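Local coordinates for protein prolyl endopeptidase (Myxococcus xanthus, PDB 2BKL) that probably cleaves oligopeptides after proline, and far less readily after alanine, as a serine peptidase of the prolyl oligopeptidase family, at residues A[241-255]-A[264-277]. Residues are numbered along the deposited sequence; the frame is centred on the assembly and turned at random.
With ZAH (N-[(benzyloxy)carbonyl]-L-alanyl-L-proline), chain C.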
loop_
_atom_site.group_PDB
_atom_site.type_symbol
_atom_site.label_atom_id
_atom_site.label_comp_id
_atom_site.label_asym_id
_atom_site.label_seq_id
_atom_site.Cartn_x
_atom_site.Cartn_y
_atom_site.Cartn_z
ATOM N N LEU A 241 -5.530 2.865 26.891
ATOM C CA LEU A 241 -4.528 3.310 25.936
ATOM C C LEU A 241 -3.560 2.175 25.600
ATOM O O LEU A 241 -3.006 1.545 26.473
ATOM C CB LEU A 241 -3.780 4.496 26.530
ATOM C CG LEU A 241 -2.582 5.026 25.757
ATOM C CD1 LEU A 241 -3.012 5.671 24.465
ATOM C CD2 LEU A 241 -1.835 5.995 26.657
ATOM N N PHE A 242 -3.384 1.916 24.308
ATOM C CA PHE A 242 -2.494 0.873 23.805
ATOM C C PHE A 242 -1.315 1.472 23.028
ATOM O O PHE A 242 -1.471 2.458 22.290
ATOM C CB PHE A 242 -3.255 -0.059 22.857
ATOM C CG PHE A 242 -4.361 -0.790 23.514
ATOM C CD1 PHE A 242 -4.099 -1.908 24.269
ATOM C CD2 PHE A 242 -5.654 -0.346 23.392
ATOM C CE1 PHE A 242 -5.134 -2.581 24.916
ATOM C CE2 PHE A 242 -6.685 -0.981 24.033
ATOM C CZ PHE A 242 -6.417 -2.101 24.804
ATOM N N VAL A 243 -0.154 0.864 23.207
ATOM C CA VAL A 243 1.028 1.167 22.421
ATOM C C VAL A 243 1.569 -0.137 21.868
ATOM O O VAL A 243 1.806 -1.110 22.595
ATOM C CB VAL A 243 2.074 1.909 23.236
ATOM C CG1 VAL A 243 3.393 2.027 22.462
ATOM C CG2 VAL A 243 1.569 3.313 23.615
ATOM N N TYR A 244 1.769 -0.132 20.555
ATOM C CA TYR A 244 2.324 -1.249 19.809
ATOM C C TYR A 244 3.768 -0.970 19.424
ATOM O O TYR A 244 4.076 0.130 18.982
ATOM C CB TYR A 244 1.517 -1.448 18.533
ATOM C CG TYR A 244 0.054 -1.826 18.695
ATOM C CD1 TYR A 244 -0.325 -3.144 18.769
ATOM C CD2 TYR A 244 -0.925 -0.864 18.703
ATOM C CE1 TYR A 244 -1.640 -3.499 18.879
ATOM C CE2 TYR A 244 -2.263 -1.214 18.826
ATOM C CZ TYR A 244 -2.605 -2.525 18.908
ATOM O OH TYR A 244 -3.932 -2.895 19.017
ATOM N N ILE A 245 4.654 -1.942 19.621
ATOM C CA ILE A 245 5.978 -1.929 19.010
ATOM C C ILE A 245 5.926 -2.959 17.887
ATOM O O ILE A 245 5.845 -4.170 18.153
ATOM C CB ILE A 245 7.086 -2.240 20.039
ATOM C CG1 ILE A 245 7.072 -1.200 21.180
ATOM C CG2 ILE A 245 8.427 -2.277 19.319
ATOM C CD1 ILE A 245 8.053 -1.495 22.277
ATOM N N LEU A 246 5.910 -2.469 16.655
ATOM C CA LEU A 246 5.754 -3.298 15.474
ATOM C C LEU A 246 7.147 -3.658 14.945
ATOM O O LEU A 246 7.934 -2.778 14.619
ATOM C CB LEU A 246 4.970 -2.558 14.395
ATOM C CG LEU A 246 3.590 -2.041 14.831
ATOM C CD1 LEU A 246 2.907 -1.254 13.691
ATOM C CD2 LEU A 246 2.701 -3.201 15.252
ATOM N N ARG A 247 7.485 -4.942 14.924
ATOM C CA ARG A 247 8.722 -5.412 14.324
ATOM C C ARG A 247 8.405 -5.926 12.923
ATOM O O ARG A 247 8.120 -7.109 12.708
ATOM C CB ARG A 247 9.382 -6.465 15.195
ATOM C CG ARG A 247 10.019 -5.834 16.422
ATOM C CD ARG A 247 10.832 -6.814 17.252
ATOM N NE ARG A 247 9.907 -7.747 17.840
ATOM C CZ ARG A 247 9.181 -7.465 18.908
ATOM N NH1 ARG A 247 9.318 -6.279 19.499
ATOM N NH2 ARG A 247 8.307 -8.362 19.367
ATOM N N GLY A 248 8.413 -5.009 11.972
ATOM C CA GLY A 248 8.023 -5.285 10.608
ATOM C C GLY A 248 6.573 -5.720 10.573
ATOM O O GLY A 248 5.704 -5.130 11.239
ATOM N N TRP A 249 6.318 -6.732 9.751
ATOM C CA TRP A 249 4.991 -7.230 9.461
ATOM C C TRP A 249 4.800 -8.639 10.018
ATOM O O TRP A 249 3.858 -9.333 9.648
ATOM C CB TRP A 249 4.786 -7.177 7.928
ATOM C CG TRP A 249 4.556 -5.779 7.430
ATOM C CD1 TRP A 249 3.353 -5.221 7.103
ATOM C CD2 TRP A 249 5.525 -4.703 7.311
ATOM N NE1 TRP A 249 3.505 -3.908 6.753
ATOM C CE2 TRP A 249 4.826 -3.566 6.870
ATOM C CE3 TRP A 249 6.914 -4.608 7.463
ATOM C CZ2 TRP A 249 5.448 -2.352 6.613
ATOM C CZ3 TRP A 249 7.527 -3.359 7.228
ATOM C CH2 TRP A 249 6.794 -2.273 6.801
ATOM N N SER A 250 5.670 -9.097 10.920
ATOM C CA SER A 250 5.590 -10.489 11.405
ATOM C C SER A 250 5.412 -10.659 12.879
ATOM O O SER A 250 4.979 -11.727 13.319
ATOM C CB SER A 250 6.848 -11.257 11.019
ATOM O OG SER A 250 7.086 -11.061 9.639
ATOM N N GLU A 251 5.763 -9.648 13.660
ATOM C CA GLU A 251 5.608 -9.763 15.104
ATOM C C GLU A 251 5.484 -8.404 15.732
ATOM O O GLU A 251 5.900 -7.409 15.148
ATOM C CB GLU A 251 6.724 -10.620 15.735
ATOM C CG GLU A 251 8.079 -9.985 15.804
ATOM C CD GLU A 251 9.119 -10.825 16.562
ATOM O OE1 GLU A 251 9.158 -12.073 16.468
ATOM O OE2 GLU A 251 9.944 -10.207 17.249
ATOM N N ASN A 252 4.810 -8.346 16.856
ATOM C CA ASN A 252 4.728 -7.104 17.625
ATOM C C ASN A 252 4.495 -7.358 19.098
ATOM O O ASN A 252 4.105 -8.445 19.501
ATOM C CB ASN A 252 3.640 -6.168 17.076
ATOM C CG ASN A 252 2.238 -6.679 17.311
ATOM O OD1 ASN A 252 1.734 -7.464 16.502
ATOM N ND2 ASN A 252 1.571 -6.181 18.349
ATOM N N ASP A 253 4.765 -6.326 19.884
ATOM C CA ASP A 253 4.427 -6.276 21.293
ATOM C C ASP A 253 3.229 -5.397 21.485
ATOM O O ASP A 253 2.977 -4.473 20.698
ATOM C CB ASP A 253 5.568 -5.664 22.088
ATOM C CG ASP A 253 6.853 -6.439 21.967
ATOM O OD1 ASP A 253 6.809 -7.665 21.716
ATOM O OD2 ASP A 253 7.961 -5.873 22.117
ATOM N N VAL A 254 2.521 -5.591 22.594
ATOM C CA VAL A 254 1.425 -4.717 22.979
ATOM C C VAL A 254 1.566 -4.318 24.449
ATOM O O VAL A 254 1.666 -5.190 25.308
ATOM C CB VAL A 254 0.035 -5.374 22.773
ATOM C CG1 VAL A 254 -1.065 -4.373 23.108
ATOM C CG2 VAL A 254 -0.120 -5.854 21.338
ATOM N N TYR A 255 1.570 -3.015 24.694
ATOM C CA TYR A 255 1.521 -2.422 26.027
ATOM C C TYR A 255 0.212 -1.672 26.196
ATOM O O TYR A 255 -0.392 -1.191 25.241
ATOM C CB TYR A 255 2.703 -1.472 26.222
ATOM C CG TYR A 255 4.047 -2.189 26.236
ATOM C CD1 TYR A 255 4.709 -2.516 25.051
ATOM C CD2 TYR A 255 4.646 -2.551 27.437
ATOM C CE1 TYR A 255 5.932 -3.181 25.076
ATOM C CE2 TYR A 255 5.875 -3.202 27.462
ATOM C CZ TYR A 255 6.505 -3.526 26.289
ATOM O OH TYR A 255 7.726 -4.184 26.326
ATOM N N PHE A 264 3.265 1.721 31.846
ATOM C CA PHE A 264 2.604 0.782 30.939
ATOM C C PHE A 264 2.691 -0.646 31.459
ATOM O O PHE A 264 3.671 -1.040 32.085
ATOM C CB PHE A 264 3.198 0.850 29.525
ATOM C CG PHE A 264 2.696 2.002 28.741
ATOM C CD1 PHE A 264 1.505 1.935 28.046
ATOM C CD2 PHE A 264 3.400 3.195 28.729
ATOM C CE1 PHE A 264 1.033 3.026 27.360
ATOM C CE2 PHE A 264 2.933 4.279 28.021
ATOM C CZ PHE A 264 1.764 4.200 27.336
ATOM N N ARG A 265 1.646 -1.415 31.197
ATOM C CA ARG A 265 1.606 -2.840 31.470
ATOM C C ARG A 265 1.895 -3.582 30.154
ATOM O O ARG A 265 1.428 -3.168 29.092
ATOM C CB ARG A 265 0.202 -3.230 31.978
ATOM C CG ARG A 265 -0.375 -2.347 33.140
ATOM C CD ARG A 265 -1.922 -2.194 33.103
ATOM N NE ARG A 265 -2.492 -1.533 34.288
ATOM C CZ ARG A 265 -2.616 -2.112 35.480
ATOM N NH1 ARG A 265 -2.237 -3.371 35.665
ATOM N NH2 ARG A 265 -3.119 -1.430 36.507
ATOM N N LEU A 266 2.658 -4.666 30.209
ATOM C CA LEU A 266 2.847 -5.525 29.047
ATOM C C LEU A 266 1.667 -6.439 28.880
ATOM O O LEU A 266 1.392 -7.245 29.755
ATOM C CB LEU A 266 4.096 -6.384 29.212
ATOM C CG LEU A 266 4.451 -7.376 28.107
ATOM C CD1 LEU A 266 4.809 -6.654 26.820
ATOM C CD2 LEU A 266 5.617 -8.276 28.581
ATOM N N LEU A 267 0.949 -6.312 27.771
ATOM C CA LEU A 267 -0.055 -7.324 27.446
ATOM C C LEU A 267 0.591 -8.601 26.921
ATOM O O LEU A 267 0.289 -9.706 27.403
ATOM C CB LEU A 267 -1.080 -6.816 26.455
ATOM C CG LEU A 267 -2.176 -7.799 26.091
ATOM C CD1 LEU A 267 -3.073 -8.134 27.302
ATOM C CD2 LEU A 267 -2.995 -7.233 24.958
ATOM N N VAL A 268 1.456 -8.451 25.921
ATOM C CA VAL A 268 2.124 -9.584 25.317
ATOM C C VAL A 268 3.348 -9.130 24.550
ATOM O O VAL A 268 3.367 -8.055 23.946
ATOM C CB VAL A 268 1.164 -10.388 24.399
ATOM C CG1 VAL A 268 0.621 -9.540 23.252
ATOM C CG2 VAL A 268 1.849 -11.622 23.864
ATOM N N LYS A 269 4.412 -9.920 24.649
ATOM C CA LYS A 269 5.629 -9.726 23.888
ATOM C C LYS A 269 5.605 -10.777 22.795
ATOM O O LYS A 269 5.660 -11.975 23.071
ATOM C CB LYS A 269 6.843 -9.907 24.803
ATOM C CG LYS A 269 8.200 -9.704 24.135
ATOM C CD LYS A 269 9.175 -8.938 25.061
ATOM C CE LYS A 269 10.618 -9.438 24.926
ATOM N NZ LYS A 269 11.587 -8.614 25.722
ATOM N N GLY A 270 5.457 -10.352 21.551
ATOM C CA GLY A 270 5.329 -11.290 20.462
ATOM C C GLY A 270 6.652 -11.928 20.076
ATOM O O GLY A 270 7.677 -11.243 19.952
ATOM N N VAL A 271 6.609 -13.242 19.912
ATOM C CA VAL A 271 7.739 -14.042 19.467
ATOM C C VAL A 271 7.265 -14.805 18.249
ATOM O O VAL A 271 6.604 -15.843 18.352
ATOM C CB VAL A 271 8.219 -14.985 20.590
ATOM C CG1 VAL A 271 9.452 -15.774 20.132
ATOM C CG2 VAL A 271 8.511 -14.190 21.841
ATOM N N GLY A 272 7.497 -14.216 17.087
ATOM C CA GLY A 272 7.036 -14.784 15.844
ATOM C C GLY A 272 5.514 -14.766 15.706
ATOM O O GLY A 272 4.928 -15.563 14.968
ATOM N N ALA A 273 4.876 -13.847 16.424
ATOM C CA ALA A 273 3.416 -13.684 16.379
ATOM C C ALA A 273 3.041 -12.204 16.501
ATOM O O ALA A 273 3.761 -11.423 17.134
ATOM C CB ALA A 273 2.749 -14.474 17.507
ATOM N N LYS A 274 1.936 -11.848 15.852
ATOM C CA LYS A 274 1.346 -10.531 15.900
ATOM C C LYS A 274 0.063 -10.538 16.676
ATOM O O LYS A 274 -0.634 -11.558 16.738
ATOM C CB LYS A 274 1.045 -10.004 14.497
ATOM C CG LYS A 274 2.255 -9.777 13.680
ATOM C CD LYS A 274 1.889 -9.310 12.264
ATOM C CE LYS A 274 1.381 -10.473 11.444
ATOM N NZ LYS A 274 1.116 -10.085 10.044
ATOM N N TYR A 275 -0.268 -9.372 17.214
ATOM C CA TYR A 275 -1.430 -9.172 18.064
ATOM C C TYR A 275 -2.007 -7.788 17.818
ATOM O O TYR A 275 -1.287 -6.796 17.920
ATOM C CB TYR A 275 -1.076 -9.281 19.545
ATOM C CG TYR A 275 -0.376 -10.531 19.919
ATOM C CD1 TYR A 275 0.996 -10.681 19.705
ATOM C CD2 TYR A 275 -1.062 -11.577 20.535
ATOM C CE1 TYR A 275 1.653 -11.871 20.070
ATOM C CE2 TYR A 275 -0.419 -12.754 20.893
ATOM C CZ TYR A 275 0.945 -12.899 20.650
ATOM O OH TYR A 275 1.599 -14.065 21.001
ATOM N N GLU A 276 -3.304 -7.714 17.537
ATOM C CA GLU A 276 -4.038 -6.456 17.400
ATOM C C GLU A 276 -5.182 -6.490 18.393
ATOM O O GLU A 276 -5.877 -7.497 18.503
ATOM C CB GLU A 276 -4.585 -6.342 15.985
ATOM C CG GLU A 276 -5.353 -5.066 15.706
ATOM C CD GLU A 276 -6.045 -5.088 14.360
ATOM O OE1 GLU A 276 -5.533 -5.722 13.413
ATOM O OE2 GLU A 276 -7.116 -4.467 14.237
ATOM N N VAL A 277 -5.393 -5.396 19.121
ATOM C CA VAL A 277 -6.348 -5.375 20.213
ATOM C C VAL A 277 -7.393 -4.274 20.045
ATOM O O VAL A 277 -7.072 -3.134 19.640
ATOM C CB VAL A 277 -5.650 -5.151 21.572
ATOM C CG1 VAL A 277 -6.644 -5.334 22.711
ATOM C CG2 VAL A 277 -4.477 -6.045 21.705
HETATM C C1 ZAH C . 6.856 -0.407 -1.217
HETATM O O2 ZAH C . 6.631 -1.790 -1.368
HETATM C C3 ZAH C . 7.660 -0.062 0.060
HETATM C C4 ZAH C . 9.067 -0.666 0.028
HETATM C C5 ZAH C . 8.971 -2.024 0.713
HETATM C C6 ZAH C . 7.781 -1.965 1.635
HETATM N N7 ZAH C . 7.145 -0.700 1.292
HETATM C C8 ZAH C . 6.111 -0.209 1.971
HETATM O O9 ZAH C . 5.653 0.981 1.623
HETATM C C10 ZAH C . 5.642 -0.832 3.304
HETATM C C11 ZAH C . 4.687 -1.945 2.871
HETATM N N14 ZAH C . 4.915 0.111 4.118
HETATM C C15 ZAH C . 5.532 1.067 4.770
HETATM O O16 ZAH C . 6.837 1.155 4.786
HETATM O O17 ZAH C . 4.735 2.003 5.508
HETATM C C18 ZAH C . 5.485 3.114 6.062
HETATM C C19 ZAH C . 4.565 4.224 6.581
HETATM C C20 ZAH C . 3.731 3.966 7.677
HETATM C C21 ZAH C . 2.880 4.964 8.152
HETATM C C22 ZAH C . 2.882 6.223 7.547
HETATM C C23 ZAH C . 3.730 6.494 6.469
HETATM C C24 ZAH C . 4.569 5.491 5.985
HETATM O O HOH W 1 -5.526 -1.258 17.584
#
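Phe264 brings CE1 and CZ of its ring against CG2 of Val243 (3.8 Å from CE1), just ahead of the outermost strand of a four-stranded antiparallel propeller blade; residues 264-277 then cross to the inner strand of the next blade, in the N-terminal beta-propeller domain. Leu266 puts CD1 over one face of the Tyr255 ring, 3.9 Å from its centroid, a CH-pi contact. A classic beta bulge follows: Leu267 and Val268 both face Val254, whose O takes the N-H of Leu267 and, weakly, that of Val268. Val254 N returns a straight bond to Val268 O (2.9 Å).

Gly270 N donates to Asp253 OD1 (3.0 Å). That same oxygen receives Arg247 NH2, while NH1 reaches OD2, an end-on grip on Asp253; Arg247 NE turns to Glu251 OE2, so two carboxylates hold the guanidinium's rotation. The other oxygen of Glu251, OE1, accepts from Gly272 N (2.8 Å).

Lys274 bends at its third torsion (chi3 -76°) and brings NZ to the carbonyl O of Trp249 (2.9 Å), the residue whose indole lies beside the bound ZAH and meets Phe456 edge-to-face. At Tyr275 the strand of the next blade begins, and the Asn252 amide bridges to its backbone: OD1 accepts from Tyr275 N (2.9 Å), and ND2 gives to Tyr275 O in the carbonyl plane. Val277 closes the seam, its CG1 touching Phe242 CE1 and its N-H pointing nearly straight (164°) at the hydroxyl oxygen of Tyr244, 2.9 Å from N to OH.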